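Local coordinates for B-type Cna protein (Enterococcus faecium, PDB 6FWY) that is a cell-wall-anchored surface protein of unknown function whose thioester domain probably helps the bacterium attach covalently to host surfaces, at residues Gly74-Phe86 and Ile144-Asn156. Numbering follows the deposited sequence.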
loop_
_atom_site.group_PDB
_atom_site.type_symbol
_atom_site.label_atom_id
_atom_site.label_comp_id
_atom_site.label_asym_id
_atom_site.label_seq_id
_atom_site.Cartn_x
_atom_site.Cartn_y
_atom_site.Cartn_z
ATOM N N GLY A 74 7.031 -4.742 -2.816
ATOM C CA GLY A 74 6.912 -4.159 -4.164
ATOM C C GLY A 74 7.236 -2.680 -4.182
ATOM O O GLY A 74 6.930 -1.956 -3.221
ATOM N N SER A 75 7.863 -2.211 -5.266
ATOM C CA SER A 75 8.212 -0.794 -5.376
ATOM C C SER A 75 6.981 0.113 -5.556
ATOM O O SER A 75 5.872 -0.359 -5.790
ATOM C CB SER A 75 9.162 -0.590 -6.545
ATOM O OG SER A 75 8.486 -0.838 -7.749
ATOM N N ASP A 76 7.194 1.422 -5.475
ATOM C CA ASP A 76 6.152 2.391 -5.785
ATOM C C ASP A 76 5.601 2.224 -7.208
ATOM O O ASP A 76 4.418 2.472 -7.458
ATOM C CB ASP A 76 6.665 3.818 -5.557
ATOM C CG ASP A 76 6.931 4.133 -4.078
ATOM O OD1 ASP A 76 6.511 3.325 -3.187
ATOM O OD2 ASP A 76 7.578 5.177 -3.808
ATOM N N GLU A 77 6.445 1.793 -8.134
ATOM C CA GLU A 77 6.010 1.539 -9.515
ATOM C C GLU A 77 4.953 0.431 -9.537
ATOM O O GLU A 77 3.920 0.581 -10.174
ATOM C CB GLU A 77 7.199 1.181 -10.431
ATOM C CG GLU A 77 8.270 2.270 -10.526
ATOM C CD GLU A 77 9.379 1.934 -11.526
ATOM O OE1 GLU A 77 9.755 0.744 -11.640
ATOM O OE2 GLU A 77 9.877 2.863 -12.225
ATOM N N PHE A 78 5.215 -0.666 -8.834
ATOM C CA PHE A 78 4.248 -1.760 -8.723
ATOM C C PHE A 78 2.980 -1.334 -7.965
ATOM O O PHE A 78 1.887 -1.723 -8.348
ATOM C CB PHE A 78 4.883 -3.020 -8.105
ATOM C CG PHE A 78 5.661 -3.861 -9.092
ATOM C CD1 PHE A 78 4.994 -4.702 -9.978
ATOM C CD2 PHE A 78 7.046 -3.778 -9.171
ATOM C CE1 PHE A 78 5.701 -5.447 -10.931
ATOM C CE2 PHE A 78 7.755 -4.529 -10.130
ATOM C CZ PHE A 78 7.089 -5.380 -10.989
ATOM N N TYR A 79 3.113 -0.530 -6.915
ATOM C CA TYR A 79 1.942 0.037 -6.231
ATOM C C TYR A 79 1.052 0.742 -7.225
ATOM O O TYR A 79 -0.127 0.455 -7.300
ATOM C CB TYR A 79 2.359 1.016 -5.120
ATOM C CG TYR A 79 1.195 1.767 -4.511
ATOM C CD1 TYR A 79 0.323 1.147 -3.605
ATOM C CD2 TYR A 79 0.956 3.100 -4.840
ATOM C CE1 TYR A 79 -0.755 1.840 -3.057
ATOM C CE2 TYR A 79 -0.106 3.807 -4.312
ATOM C CZ TYR A 79 -0.961 3.174 -3.420
ATOM O OH TYR A 79 -2.001 3.866 -2.889
ATOM N N ARG A 80 1.640 1.647 -8.005
ATOM C CA ARG A 80 0.888 2.412 -8.986
ATOM C C ARG A 80 0.309 1.563 -10.109
ATOM O O ARG A 80 -0.772 1.869 -10.595
ATOM C CB ARG A 80 1.750 3.545 -9.544
ATOM C CG ARG A 80 1.920 4.689 -8.557
ATOM C CD ARG A 80 2.504 5.924 -9.211
ATOM N NE ARG A 80 3.886 5.713 -9.642
ATOM C CZ ARG A 80 4.977 5.854 -8.887
ATOM N NH1 ARG A 80 4.909 6.229 -7.601
ATOM N NH2 ARG A 80 6.169 5.623 -9.452
ATOM N N MET A 81 1.001 0.497 -10.505
ATOM C CA MET A 81 0.461 -0.416 -11.511
ATOM C C MET A 81 -0.893 -0.960 -11.046
ATOM O O MET A 81 -1.845 -0.974 -11.826
ATOM C CB MET A 81 1.424 -1.573 -11.796
ATOM C CG MET A 81 0.904 -2.603 -12.802
ATOM S SD MET A 81 1.885 -4.120 -12.791
ATOM C CE MET A 81 1.252 -4.954 -11.312
ATOM N N PHE A 82 -0.963 -1.411 -9.792
ATOM C CA PHE A 82 -2.219 -1.878 -9.226
ATOM C C PHE A 82 -3.264 -0.766 -9.146
ATOM O O PHE A 82 -4.362 -0.944 -9.613
ATOM C CB PHE A 82 -2.012 -2.513 -7.848
ATOM C CG PHE A 82 -1.420 -3.893 -7.898
ATOM C CD1 PHE A 82 -2.223 -5.000 -8.168
ATOM C CD2 PHE A 82 -0.075 -4.098 -7.652
ATOM C CE1 PHE A 82 -1.683 -6.287 -8.197
ATOM C CE2 PHE A 82 0.475 -5.371 -7.694
ATOM C CZ PHE A 82 -0.333 -6.463 -7.965
ATOM N N LYS A 83 -2.907 0.377 -8.576
ATOM C CA LYS A 83 -3.850 1.507 -8.394
ATOM C C LYS A 83 -4.384 2.069 -9.713
ATOM O O LYS A 83 -5.550 2.438 -9.799
ATOM C CB LYS A 83 -3.199 2.625 -7.586
ATOM C CG LYS A 83 -4.171 3.665 -7.071
ATOM C CD LYS A 83 -3.493 4.893 -6.491
ATOM C CE LYS A 83 -4.544 5.986 -6.269
ATOM N NZ LYS A 83 -4.080 7.008 -5.299
ATOM N N GLY A 84 -3.518 2.128 -10.729
ATOM C CA GLY A 84 -3.870 2.672 -12.047
ATOM C C GLY A 84 -4.199 1.653 -13.123
ATOM O O GLY A 84 -4.476 2.028 -14.247
ATOM N N GLY A 85 -4.179 0.374 -12.768
ATOM C CA GLY A 85 -4.448 -0.726 -13.696
ATOM C C GLY A 85 -5.680 -1.538 -13.278
ATOM O O GLY A 85 -6.466 -1.124 -12.412
ATOM N N PHE A 86 -5.840 -2.694 -13.912
ATOM C CA PHE A 86 -7.040 -3.505 -13.742
ATOM C C PHE A 86 -6.849 -4.377 -12.485
ATOM O O PHE A 86 -5.713 -4.823 -12.257
ATOM C CB PHE A 86 -7.279 -4.346 -15.001
ATOM C CG PHE A 86 -8.416 -5.325 -14.886
ATOM C CD1 PHE A 86 -8.187 -6.610 -14.402
ATOM C CD2 PHE A 86 -9.699 -4.974 -15.272
ATOM C CE1 PHE A 86 -9.237 -7.525 -14.285
ATOM C CE2 PHE A 86 -10.753 -5.884 -15.146
ATOM C CZ PHE A 86 -10.522 -7.165 -14.667
ATOM N N ILE A 144 -1.241 2.846 -18.281
ATOM C CA ILE A 144 -0.860 2.235 -16.996
ATOM C C ILE A 144 0.647 2.395 -16.758
ATOM O O ILE A 144 1.070 2.772 -15.662
ATOM C CB ILE A 144 -1.287 0.747 -16.908
ATOM C CG1 ILE A 144 -2.818 0.606 -17.030
ATOM C CG2 ILE A 144 -0.844 0.112 -15.591
ATOM C CD1 ILE A 144 -3.253 -0.803 -17.454
ATOM N N TYR A 145 1.448 2.120 -17.786
ATOM C CA TYR A 145 2.906 2.195 -17.681
ATOM C C TYR A 145 3.368 3.621 -17.356
ATOM O O TYR A 145 4.159 3.830 -16.441
ATOM C CB TYR A 145 3.539 1.695 -18.975
ATOM C CG TYR A 145 5.033 1.588 -18.963
ATOM C CD1 TYR A 145 5.668 0.747 -18.080
ATOM C CD2 TYR A 145 5.814 2.310 -19.860
ATOM C CE1 TYR A 145 7.055 0.623 -18.064
ATOM C CE2 TYR A 145 7.200 2.181 -19.875
ATOM C CZ TYR A 145 7.809 1.341 -18.954
ATOM O OH TYR A 145 9.172 1.190 -18.917
ATOM N N ASP A 146 2.846 4.600 -18.091
ATOM C CA ASP A 146 3.157 6.001 -17.831
ATOM C C ASP A 146 2.885 6.376 -16.366
ATOM O O ASP A 146 3.712 7.010 -15.722
ATOM C CB ASP A 146 2.363 6.905 -18.774
ATOM C CG ASP A 146 2.770 8.384 -18.668
ATOM O OD1 ASP A 146 3.968 8.677 -18.426
ATOM O OD2 ASP A 146 1.895 9.280 -18.774
ATOM N N TYR A 147 1.735 5.950 -15.846
ATOM C CA TYR A 147 1.385 6.204 -14.458
ATOM C C TYR A 147 2.341 5.476 -13.487
ATOM O O TYR A 147 2.825 6.068 -12.529
ATOM C CB TYR A 147 -0.078 5.834 -14.192
ATOM C CG TYR A 147 -0.493 6.060 -12.758
ATOM C CD1 TYR A 147 -0.541 7.349 -12.224
ATOM C CD2 TYR A 147 -0.812 4.986 -11.927
ATOM C CE1 TYR A 147 -0.906 7.567 -10.911
ATOM C CE2 TYR A 147 -1.172 5.201 -10.608
ATOM C CZ TYR A 147 -1.225 6.487 -10.107
ATOM O OH TYR A 147 -1.579 6.684 -8.799
ATOM N N ALA A 148 2.635 4.209 -13.757
ATOM C CA ALA A 148 3.562 3.433 -12.927
ATOM C C ALA A 148 4.974 4.034 -12.858
ATOM O O ALA A 148 5.534 4.152 -11.772
ATOM C CB ALA A 148 3.614 2.001 -13.402
ATOM N N LYS A 149 5.518 4.427 -14.005
ATOM C CA LYS A 149 6.840 5.056 -14.083
ATOM C C LYS A 149 6.845 6.480 -13.548
ATOM O O LYS A 149 7.737 6.850 -12.790
ATOM C CB LYS A 149 7.353 5.123 -15.538
ATOM C CG LYS A 149 7.500 3.786 -16.285
ATOM C CD LYS A 149 8.453 2.829 -15.592
ATOM C CE LYS A 149 9.890 3.269 -15.676
ATOM N NZ LYS A 149 10.695 2.484 -14.693
ATOM N N ASN A 150 5.872 7.286 -13.966
ATOM C CA ASN A 150 5.930 8.746 -13.800
ATOM C C ASN A 150 4.948 9.350 -12.815
ATOM O O ASN A 150 5.068 10.528 -12.505
ATOM C CB ASN A 150 5.782 9.424 -15.174
ATOM C CG ASN A 150 6.843 8.947 -16.166
ATOM O OD1 ASN A 150 8.025 8.967 -15.862
ATOM N ND2 ASN A 150 6.420 8.514 -17.345
ATOM N N GLY A 151 3.988 8.570 -12.321
ATOM C CA GLY A 151 3.012 9.041 -11.317
ATOM C C GLY A 151 3.678 9.282 -9.979
ATOM O O GLY A 151 4.783 8.801 -9.735
ATOM N N LYS A 152 3.006 10.031 -9.107
ATOM C CA LYS A 152 3.575 10.449 -7.820
ATOM C C LYS A 152 3.098 9.654 -6.597
ATOM O O LYS A 152 3.765 9.683 -5.560
ATOM C CB LYS A 152 3.222 11.924 -7.603
ATOM C CG LYS A 152 1.753 12.051 -7.167
ATOM C CD LYS A 152 1.057 13.384 -7.458
ATOM C CE LYS A 152 -0.461 13.185 -7.555
ATOM N NZ LYS A 152 -1.149 14.473 -7.862
ATOM N N ASP A 153 1.958 8.961 -6.710
ATOM C CA ASP A 153 1.307 8.320 -5.548
ATOM C C ASP A 153 2.095 7.112 -5.068
ATOM O O ASP A 153 2.668 6.362 -5.869
ATOM C CB ASP A 153 -0.127 7.882 -5.857
ATOM C CG ASP A 153 -0.978 9.002 -6.422
ATOM O OD1 ASP A 153 -1.254 9.974 -5.697
ATOM O OD2 ASP A 153 -1.372 8.903 -7.617
ATOM N N THR A 154 2.098 6.936 -3.751
ATOM C CA THR A 154 2.835 5.873 -3.063
ATOM C C THR A 154 1.916 5.300 -1.989
ATOM O O THR A 154 0.877 5.896 -1.692
ATOM C CB THR A 154 4.112 6.414 -2.377
ATOM O OG1 THR A 154 3.765 7.092 -1.162
ATOM C CG2 THR A 154 4.901 7.394 -3.307
ATOM N N PRO A 155 2.301 4.153 -1.374
ATOM C CA PRO A 155 1.532 3.633 -0.227
ATOM C C PRO A 155 1.873 4.289 1.136
ATOM O O PRO A 155 1.525 3.736 2.187
ATOM C CB PRO A 155 1.898 2.143 -0.230
ATOM C CG PRO A 155 3.290 2.121 -0.766
ATOM C CD PRO A 155 3.365 3.211 -1.791
ATOM N N ASN A 156 2.535 5.438 1.121
ATOM C CA ASN A 156 2.946 6.148 2.317
ATOM C C ASN A 156 1.783 6.388 3.311
ATOM O O ASN A 156 0.685 6.756 2.921
ATOM C CB ASN A 156 3.607 7.488 1.938
ATOM C CG ASN A 156 4.017 8.317 3.152
ATOM O OD1 ASN A 156 4.956 7.967 3.842
ATOM N ND2 ASN A 156 3.303 9.418 3.415
#
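Arg80 of helix 76-84 binds carbonyl oxygens at the carboxy-terminal end of helix 131-150 in the thioester domain, where its guanidinium meets backbone carbonyls of Ala148 and Asp153. Helix 76-84 and the last turns of the other helix, 144-150, run near antiparallel, at 144°, with axes 7.8 Å apart at closest approach. Ala148 O takes two bonds from one side of its carbonyl plane, from Arg80 NH2 at 2.8 Å and from Arg80 NE at 3.1 Å. NE also makes a weak bond to Tyr147 O. On the far edge of the group, Arg80 NH1 donates to Asp153 O at 2.8 Å, close to the guanidinium plane. Gly151 O sits over one guanidinium face and Asp76 O over the opposite one. A bend at chi3 (-67°) turns the guanidinium into this nest of carbonyls. The positive group faces the carbonyl end of a helix, which probably favours its charge. Its bonds tie the turn after the helix to helix 76-84.

Arg80 CD lies over a face of the Tyr147 ring in a CH-pi contact, while guanidinium and ring stand almost perpendicular, at 85°. Tyr147 OH is held by Asp153 OD2 at 2.5 Å. At one end, Gly84 CA touches Tyr147 CD2 and Ile144 touches Gly85. Deeper in, Ile144 and Ala148 meet Met81, which also touches Val109 of helix 99-113. At the other end, Pro155 CD rests on the face of the Tyr79 ring. Met261 and Pro246, on neighbouring strands, also touch Tyr79. Near the amino-terminal end of helix 76-84, Lys149 curls back to form a salt bridge, its NZ 2.6 Å from Glu77 OE2 on the syn side of the carboxylate.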